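Local coordinates for protein probable ribosomal RNA small subunit methyltransferase (Thermus thermophilus, PDB 3DMH) that transfers a methyl group from S-adenosylmethionine to N2 of a guanosine in 16S ribosomal RNA, acting as the small-subunit methyltransferase RsmC, at residues Tyr198-Leu203 / Leu247-Ala252; Gly159-Val162 / Tyr168-Ala171; Arg48-Asn53 / Trp95-Gly100. All blocks are in the same frame, centred on the assembly; numbering follows the deposited sequence.

Contact 1: Tyr198-Leu203 / Leu247-Ala252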
loop_
_atom_site.group_PDB
_atom_site.type_symbol
_atom_site.label_atom_id
_atom_site.label_comp_id
_atom_site.label_asym_id
_atom_site.label_seq_id
_atom_site.Cartn_x
_atom_site.Cartn_y
_atom_site.Cartn_z
ATOM N N TYR A 198 20.610 -8.571 -9.281
ATOM C CA TYR A 198 20.012 -7.564 -8.396
ATOM C C TYR A 198 19.845 -8.127 -6.996
ATOM O O TYR A 198 19.533 -9.307 -6.827
ATOM C CB TYR A 198 18.648 -7.102 -8.931
ATOM C CG TYR A 198 18.727 -6.499 -10.311
ATOM C CD1 TYR A 198 18.952 -5.132 -10.490
ATOM C CD2 TYR A 198 18.627 -7.303 -11.444
ATOM C CE1 TYR A 198 19.048 -4.584 -11.762
ATOM C CE2 TYR A 198 18.729 -6.766 -12.712
ATOM C CZ TYR A 198 18.945 -5.412 -12.868
ATOM O OH TYR A 198 19.044 -4.892 -14.138
ATOM N N THR A 199 20.055 -7.283 -5.987
ATOM C CA THR A 199 19.698 -7.638 -4.622
ATOM C C THR A 199 18.602 -6.697 -4.178
ATOM O O THR A 199 18.842 -5.505 -3.980
ATOM C CB THR A 199 20.887 -7.544 -3.658
ATOM O OG1 THR A 199 21.915 -8.444 -4.098
ATOM C CG2 THR A 199 20.467 -7.942 -2.255
ATOM N N PHE A 200 17.410 -7.252 -4.021
ATOM C CA PHE A 200 16.272 -6.479 -3.534
ATOM C C PHE A 200 16.208 -6.460 -2.013
ATOM O O PHE A 200 16.608 -7.413 -1.338
ATOM C CB PHE A 200 14.971 -6.996 -4.138
ATOM C CG PHE A 200 14.919 -6.886 -5.632
ATOM C CD1 PHE A 200 14.565 -5.690 -6.247
ATOM C CD2 PHE A 200 15.255 -7.973 -6.433
ATOM C CE1 PHE A 200 14.522 -5.583 -7.635
ATOM C CE2 PHE A 200 15.226 -7.881 -7.822
ATOM C CZ PHE A 200 14.849 -6.681 -8.430
ATOM N N HIS A 201 15.696 -5.352 -1.481
ATOM C CA HIS A 201 15.608 -5.133 -0.045
ATOM C C HIS A 201 14.209 -4.665 0.224
ATOM O O HIS A 201 13.691 -3.816 -0.496
ATOM C CB HIS A 201 16.569 -4.042 0.394
ATOM C CG HIS A 201 17.996 -4.481 0.410
ATOM N ND1 HIS A 201 18.761 -4.603 -0.733
ATOM C CD2 HIS A 201 18.790 -4.867 1.435
ATOM C CE1 HIS A 201 19.972 -5.023 -0.406
ATOM N NE2 HIS A 201 20.014 -5.194 0.902
ATOM N N HIS A 202 13.595 -5.229 1.247
ATOM C CA HIS A 202 12.245 -4.792 1.588
ATOM C C HIS A 202 11.852 -4.996 3.034
ATOM O O HIS A 202 12.380 -5.864 3.750
ATOM C CB HIS A 202 11.216 -5.424 0.642
ATOM C CG HIS A 202 11.163 -6.913 0.717
ATOM N ND1 HIS A 202 10.582 -7.580 1.776
ATOM C CD2 HIS A 202 11.621 -7.866 -0.128
ATOM C CE1 HIS A 202 10.682 -8.881 1.575
ATOM N NE2 HIS A 202 11.310 -9.082 0.431
ATOM N N LEU A 203 10.914 -4.145 3.449
ATOM C CA LEU A 203 10.264 -4.235 4.742
ATOM C C LEU A 203 9.074 -5.196 4.657
ATOM O O LEU A 203 8.738 -5.686 3.558
ATOM C CB LEU A 203 9.804 -2.837 5.182
ATOM C CG LEU A 203 10.922 -1.847 5.519
ATOM C CD1 LEU A 203 10.347 -0.426 5.516
ATOM C CD2 LEU A 203 11.519 -2.148 6.876
ATOM N N LEU A 247 10.472 -3.947 -11.357
ATOM C CA LEU A 247 10.591 -3.309 -12.689
ATOM C C LEU A 247 11.556 -2.123 -12.669
ATOM O O LEU A 247 12.308 -1.894 -13.621
ATOM C CB LEU A 247 9.226 -2.842 -13.210
ATOM C CG LEU A 247 8.117 -3.896 -13.255
ATOM C CD1 LEU A 247 6.804 -3.305 -13.756
ATOM C CD2 LEU A 247 8.509 -5.101 -14.122
ATOM N N THR A 248 11.506 -1.368 -11.573
ATOM C CA THR A 248 12.253 -0.118 -11.439
ATOM C C THR A 248 13.763 -0.310 -11.541
ATOM O O THR A 248 14.431 0.419 -12.265
ATOM C CB THR A 248 11.962 0.539 -10.075
ATOM O OG1 THR A 248 10.564 0.378 -9.733
ATOM C CG2 THR A 248 12.408 2.018 -10.082
ATOM N N LEU A 249 14.290 -1.276 -10.800
ATOM C CA LEU A 249 15.751 -1.461 -10.756
ATOM C C LEU A 249 16.321 -1.881 -12.109
ATOM O O LEU A 249 17.260 -1.236 -12.594
ATOM C CB LEU A 249 16.186 -2.414 -9.623
ATOM C CG LEU A 249 16.557 -1.735 -8.291
ATOM C CD1 LEU A 249 15.351 -1.103 -7.597
ATOM C CD2 LEU A 249 17.236 -2.729 -7.354
ATOM N N PRO A 250 15.757 -2.945 -12.734
ATOM C CA PRO A 250 16.248 -3.325 -14.070
ATOM C C PRO A 250 16.141 -2.195 -15.087
ATOM O O PRO A 250 17.085 -1.972 -15.834
ATOM C CB PRO A 250 15.331 -4.487 -14.460
ATOM C CG PRO A 250 14.942 -5.084 -13.166
ATOM C CD PRO A 250 14.734 -3.893 -12.260
ATOM N N LEU A 251 15.016 -1.472 -15.107
ATOM C CA LEU A 251 14.895 -0.370 -16.063
ATOM C C LEU A 251 15.922 0.746 -15.816
ATOM O O LEU A 251 16.445 1.330 -16.776
ATOM C CB LEU A 251 13.462 0.164 -16.119
ATOM C CG LEU A 251 12.457 -0.838 -16.716
ATOM C CD1 LEU A 251 11.040 -0.364 -16.436
ATOM C CD2 LEU A 251 12.680 -1.080 -18.223
ATOM N N ALA A 252 16.234 1.021 -14.546
ATOM C CA ALA A 252 17.288 1.994 -14.201
ATOM C C ALA A 252 18.644 1.471 -14.640
ATOM O O ALA A 252 19.464 2.219 -15.186
ATOM C CB ALA A 252 17.307 2.292 -12.706
#
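Tyr198 lays its phenol ring along helix 248-253, where Pro250 covers one face: Pro250 CG stands 4.3 Å from the ring centroid, 21° off the ring normal, in a CH-pi contact displaced toward the rim on the hydroxyl side. Tyr198 OH passes 3.2 Å from Pro250 CA, while nearer the strand Tyr198 CD1 meets Leu249 CB at 4.0 Å. Two residues on, Phe200 brings the CE1 corner of its ring to 3.9 Å from Leu249 CD2. Leu249 thus serves both aromatic side chains, its CB reaching toward each ring and its CD2 branch lying against Phe200. The alternation of the strand puts both rings on one side of it, and the Tyr198 ring, with CG anti to the carbonyl carbon (chi1 -59°), is carried on to the helix. With an alanine here instead of Tyr198, Pro250 CG would probably lose the ring face it rests on and a gap would be likely to open beside Leu249. The contact packs the two-stranded antiparallel sheet 187-193/196-202 against helix 248-253 of the Rossmann-like methyltransferase fold, the strand running at 143° to the helix direction. Pairing with strand 187-193 fixes the aromatic strand, through backbone bonds of Tyr198 with Ala191 and of Phe200 with Phe189; the Phe200 ring also meets those of Phe189 and Tyr244. On the helix side, Leu249 touches Leu271 of helix 265-277 and Pro250 touches Leu220 of helix 214-227. Thr248 OG1 is hydrogen-bonded to Asp239 OD2, and the preceding Leu247 touches the bound S-adenosylmethionine.

Contact 2: Gly159-Val162 / Tyr168-Ala171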
loop_
_atom_site.group_PDB
_atom_site.type_symbol
_atom_site.label_atom_id
_atom_site.label_comp_id
_atom_site.label_asym_id
_atom_site.label_seq_id
_atom_site.Cartn_x
_atom_site.Cartn_y
_atom_site.Cartn_z
ATOM N N GLY A 159 -6.509 -9.650 28.063
ATOM C CA GLY A 159 -7.246 -9.234 26.890
ATOM C C GLY A 159 -8.556 -9.973 26.878
ATOM O O GLY A 159 -8.623 -11.142 27.291
ATOM N N VAL A 160 -9.596 -9.288 26.423
ATOM C CA VAL A 160 -10.922 -9.867 26.290
ATOM C C VAL A 160 -11.632 -9.272 25.069
ATOM O O VAL A 160 -11.483 -8.086 24.768
ATOM C CB VAL A 160 -11.762 -9.637 27.591
ATOM C CG1 VAL A 160 -11.892 -8.144 27.928
ATOM C CG2 VAL A 160 -13.138 -10.297 27.492
ATOM N N VAL A 161 -12.389 -10.110 24.368
ATOM C CA VAL A 161 -13.275 -9.655 23.303
ATOM C C VAL A 161 -14.388 -8.778 23.873
ATOM O O VAL A 161 -15.120 -9.188 24.792
ATOM C CB VAL A 161 -13.874 -10.854 22.515
ATOM C CG1 VAL A 161 -15.035 -10.401 21.642
ATOM C CG2 VAL A 161 -12.790 -11.522 21.668
ATOM N N VAL A 162 -14.505 -7.567 23.340
ATOM C CA VAL A 162 -15.519 -6.615 23.773
ATOM C C VAL A 162 -16.603 -6.325 22.720
ATOM O O VAL A 162 -17.523 -5.556 22.990
ATOM C CB VAL A 162 -14.884 -5.295 24.304
ATOM C CG1 VAL A 162 -14.096 -5.552 25.605
ATOM C CG2 VAL A 162 -13.988 -4.666 23.230
ATOM N N TYR A 168 -16.271 -10.997 12.737
ATOM C CA TYR A 168 -15.507 -9.794 13.099
ATOM C C TYR A 168 -15.475 -9.606 14.603
ATOM O O TYR A 168 -16.471 -9.871 15.294
ATOM C CB TYR A 168 -16.057 -8.554 12.383
ATOM C CG TYR A 168 -16.178 -8.789 10.897
ATOM C CD1 TYR A 168 -15.035 -8.855 10.089
ATOM C CD2 TYR A 168 -17.424 -8.989 10.308
ATOM C CE1 TYR A 168 -15.140 -9.111 8.731
ATOM C CE2 TYR A 168 -17.536 -9.231 8.943
ATOM C CZ TYR A 168 -16.397 -9.295 8.169
ATOM O OH TYR A 168 -16.521 -9.540 6.817
ATOM N N ARG A 169 -14.323 -9.163 15.106
ATOM C CA ARG A 169 -14.093 -9.052 16.549
ATOM C C ARG A 169 -13.385 -7.752 16.873
ATOM O O ARG A 169 -12.565 -7.276 16.081
ATOM C CB ARG A 169 -13.190 -10.186 17.037
ATOM C CG ARG A 169 -13.756 -11.595 16.919
ATOM C CD ARG A 169 -14.911 -11.789 17.887
ATOM N NE ARG A 169 -15.464 -13.146 17.832
ATOM C CZ ARG A 169 -16.353 -13.574 16.935
ATOM N NH1 ARG A 169 -16.815 -12.762 15.994
ATOM N NH2 ARG A 169 -16.788 -14.831 16.989
ATOM N N VAL A 170 -13.697 -7.208 18.049
ATOM C CA VAL A 170 -12.853 -6.208 18.712
ATOM C C VAL A 170 -12.535 -6.724 20.105
ATOM O O VAL A 170 -13.440 -7.178 20.824
ATOM C CB VAL A 170 -13.545 -4.845 18.873
ATOM C CG1 VAL A 170 -12.559 -3.817 19.461
ATOM C CG2 VAL A 170 -14.104 -4.352 17.546
ATOM N N ALA A 171 -11.253 -6.677 20.455
ATOM C CA ALA A 171 -10.792 -6.971 21.800
ATOM C C ALA A 171 -10.152 -5.758 22.452
ATOM O O ALA A 171 -9.636 -4.863 21.772
ATOM C CB ALA A 171 -9.820 -8.131 21.788
#
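Val161 and Ala171 face each other as an antiparallel non-hydrogen-bonded pair, their CA atoms 4.0 Å apart and their side chains on the same face of the sheet. The close part of the contact is backbone. Val162 N donates to Val170 O at 2.8 Å with an N-H...O angle of 150°. Two CA-H...O contacts accompany this bond: Ala171 CA lies 3.2 Å from Val160 O, and Val161 CA approaches the same Val170 O that receives the Val162 amide, so that this oxygen is met twice from the neighbouring strand. The methyl of Ala171 is close to the other chain as well, its CB standing 3.4 Å from Val160 O.

The side chains meet more loosely. Val161 sets CG1 anti to its own amide nitrogen (chi1 166°) and reaches 4.0 Å from Arg169 CD, the two side chains crossing at an angle. Beyond that methylene the Arg169 guanidinium turns back toward the hairpin turn, where NH1 bonds to Tyr168 O in its own strand and to Gly166 O in the turn. Val162 CG2 and Val170 CG1 are 4.1 Å apart; Val162 is partly exposed, whereas Val170 is buried.

Strands 159-165 and 168-174 form a beta hairpin at the margin of a seven-stranded mixed sheet, with 159-165 outermost. Strand 168-174 continues the sheet into 133-140 through backbone bonds of Arg169 with Gly139 and Ala171 with Leu137. Helix 145-156 packs Phe149 against Val161 and Ala171, while helix 33-41 offers Thr41 to Val162 and Leu37 to Val170.

Contact 3: Arg48-Asn53 / Trp95-Gly100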
loop_
_atom_site.group_PDB
_atom_site.type_symbol
_atom_site.label_atom_id
_atom_site.label_comp_id
_atom_site.label_asym_id
_atom_site.label_seq_id
_atom_site.Cartn_x
_atom_site.Cartn_y
_atom_site.Cartn_z
ATOM N N ARG A 48 -4.005 10.449 25.661
ATOM C CA ARG A 48 -3.285 10.346 24.380
ATOM C C ARG A 48 -3.526 9.000 23.690
ATOM O O ARG A 48 -3.218 7.945 24.242
ATOM C CB ARG A 48 -1.785 10.519 24.602
ATOM C CG ARG A 48 -1.394 11.811 25.304
ATOM C CD ARG A 48 -0.074 11.622 26.061
ATOM N NE ARG A 48 -0.171 10.552 27.069
ATOM C CZ ARG A 48 0.854 10.011 27.724
ATOM N NH1 ARG A 48 2.101 10.437 27.526
ATOM N NH2 ARG A 48 0.624 9.041 28.596
ATOM N N ALA A 49 -4.062 9.047 22.471
ATOM C CA ALA A 49 -4.325 7.833 21.699
ATOM C C ALA A 49 -3.494 7.785 20.425
ATOM O O ALA A 49 -3.164 8.833 19.854
ATOM C CB ALA A 49 -5.813 7.727 21.324
ATOM N N LEU A 50 -3.209 6.570 19.971
ATOM C CA LEU A 50 -2.497 6.360 18.711
ATOM C C LEU A 50 -3.267 5.338 17.871
ATOM O O LEU A 50 -3.541 4.238 18.340
ATOM C CB LEU A 50 -1.082 5.838 19.002
ATOM C CG LEU A 50 -0.147 5.600 17.804
ATOM C CD1 LEU A 50 0.188 6.891 17.104
ATOM C CD2 LEU A 50 1.142 4.867 18.270
ATOM N N ASP A 51 -3.594 5.686 16.624
ATOM C CA ASP A 51 -4.184 4.723 15.678
ATOM C C ASP A 51 -3.093 4.261 14.718
ATOM O O ASP A 51 -2.524 5.080 14.000
ATOM C CB ASP A 51 -5.316 5.399 14.893
ATOM C CG ASP A 51 -6.114 4.437 14.051
ATOM O OD1 ASP A 51 -5.607 3.378 13.632
ATOM O OD2 ASP A 51 -7.276 4.801 13.745
ATOM N N LEU A 52 -2.792 2.960 14.727
ATOM C CA LEU A 52 -1.680 2.410 13.934
ATOM C C LEU A 52 -2.065 1.934 12.537
ATOM O O LEU A 52 -1.202 1.480 11.782
ATOM C CB LEU A 52 -0.991 1.257 14.698
ATOM C CG LEU A 52 -0.193 1.708 15.908
ATOM C CD1 LEU A 52 0.348 0.464 16.630
ATOM C CD2 LEU A 52 0.952 2.623 15.500
ATOM N N ASN A 53 -3.354 1.995 12.193
ATOM C CA ASN A 53 -3.799 1.552 10.862
ATOM C C ASN A 53 -5.107 2.248 10.542
ATOM O O ASN A 53 -6.153 1.595 10.454
ATOM C CB ASN A 53 -3.955 0.024 10.807
ATOM C CG ASN A 53 -4.374 -0.479 9.420
ATOM O OD1 ASN A 53 -4.127 0.182 8.396
ATOM N ND2 ASN A 53 -5.025 -1.631 9.380
ATOM N N TRP A 95 5.706 0.916 13.320
ATOM C CA TRP A 95 6.834 0.805 14.239
ATOM C C TRP A 95 7.695 2.065 14.382
ATOM O O TRP A 95 8.737 2.055 15.067
ATOM C CB TRP A 95 7.704 -0.405 13.886
ATOM C CG TRP A 95 8.136 -0.425 12.461
ATOM C CD1 TRP A 95 9.248 0.159 11.942
ATOM C CD2 TRP A 95 7.469 -1.077 11.370
ATOM N NE1 TRP A 95 9.333 -0.094 10.593
ATOM C CE2 TRP A 95 8.246 -0.841 10.211
ATOM C CE3 TRP A 95 6.292 -1.834 11.258
ATOM C CZ2 TRP A 95 7.891 -1.346 8.945
ATOM C CZ3 TRP A 95 5.933 -2.340 9.991
ATOM C CH2 TRP A 95 6.727 -2.085 8.858
ATOM N N GLU A 96 7.252 3.150 13.763
ATOM C CA GLU A 96 7.866 4.450 13.991
ATOM C C GLU A 96 7.205 5.160 15.173
ATOM O O GLU A 96 7.603 6.276 15.513
ATOM C CB GLU A 96 7.861 5.312 12.723
ATOM C CG GLU A 96 8.864 4.796 11.677
ATOM C CD GLU A 96 8.840 5.568 10.371
ATOM O OE1 GLU A 96 7.744 6.047 9.989
ATOM O OE2 GLU A 96 9.921 5.693 9.745
ATOM N N ALA A 97 6.229 4.507 15.809
ATOM C CA ALA A 97 5.532 5.087 16.958
ATOM C C ALA A 97 6.486 5.393 18.109
ATOM O O ALA A 97 7.390 4.621 18.383
ATOM C CB ALA A 97 4.416 4.167 17.441
ATOM N N ALA A 98 6.264 6.539 18.746
ATOM C CA ALA A 98 6.997 6.939 19.947
ATOM C C ALA A 98 6.770 5.949 21.091
ATOM O O ALA A 98 5.630 5.592 21.407
ATOM C CB ALA A 98 6.576 8.345 20.361
ATOM N N ALA A 99 7.840 5.510 21.736
ATOM C CA ALA A 99 7.702 4.525 22.795
ATOM C C ALA A 99 7.185 5.147 24.108
ATOM O O ALA A 99 7.647 6.222 24.539
ATOM C CB ALA A 99 9.029 3.805 23.015
ATOM N N GLY A 100 6.201 4.475 24.715
ATOM C CA GLY A 100 5.703 4.797 26.063
ATOM C C GLY A 100 4.939 6.100 26.197
ATOM O O GLY A 100 4.786 6.621 27.315
HETATM O O HOH W 1 4.087 8.867 28.668
#
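Leu50 and Leu52 both direct their side chains at Ala97, and the methyl of that alanine is the point where strand 48-51 and the loop 95-100 touch. The strand is an interior one, the first in the sequence, lying between 68-73 and 102-108 in a seven-stranded mixed sheet with order 3-2-1-4-5-7-6, the arrangement of the Rossmann-like class I methyltransferase fold; the loop links strand 90-91 to strand 102-108. Leu50 makes the closer approach, its CD2 methyl only 3.4 Å from Ala97 CB, tighter than usual for two carbons. With CG anti to the backbone nitrogen (chi1 -178°), the Leu50 side chain extends from the strand and presents this one branch to the alanine. Leu52, where the chain has just left the strand, points the same way and adds its own CD2 at 4.3 Å from Ala97 CB, so two leucine methyls converge on one alanine methyl. Asp51, between them, turns from the loop: its OD1 accepts from Asn53 N at 3.0 Å in an Asx turn, met on the anti side of the carboxylate, and its OD2 bonds to Ser60 OG.

Helix 115-128 and the adjoining strands enclose this apolar cluster. Ala128 touches both Leu50 and Ala97, Ala125 touches Leu52, and Leu72 of strand 68-73 lies against Leu50 and Ala97.

At the far end of the contact the link is polar and indirect. The Arg48 guanidinium forms a salt bridge through NH2 to Asp103 OD1, which probably helps to fix its rotation, and a water lies at its edge, in its plane. That water accepts from Arg48 NH1 at 2.8 Å and donates to Gly100 O at 2.7 Å.

In the fold
Contacts 2 and 3 belong to one seven-stranded sheet, contact 3 at its interior strand 48-51 and contact 2 at its edge hairpin, with centres about 20 Å apart. Contact 1 joins a separate two-stranded sheet to a helix of the unit built on a second sheet of the same strand order, which carries the cofactor and guanosine; its centre is about 40 Å from that of contact 2 and 30 Å from that of contact 3. Contacts 1 and 3 nevertheless touch where Leu203 CD2 packs 4.3 Å from Trp95 CZ2. Contact 1 is the one close to the active site: the Phe200 side chain is about 8 Å from S-adenosylmethionine and about 10 Å from that of guanosine-binding Asp213. Contacts 2 and 3 lie away from the residues that bind cofactor and guanosine.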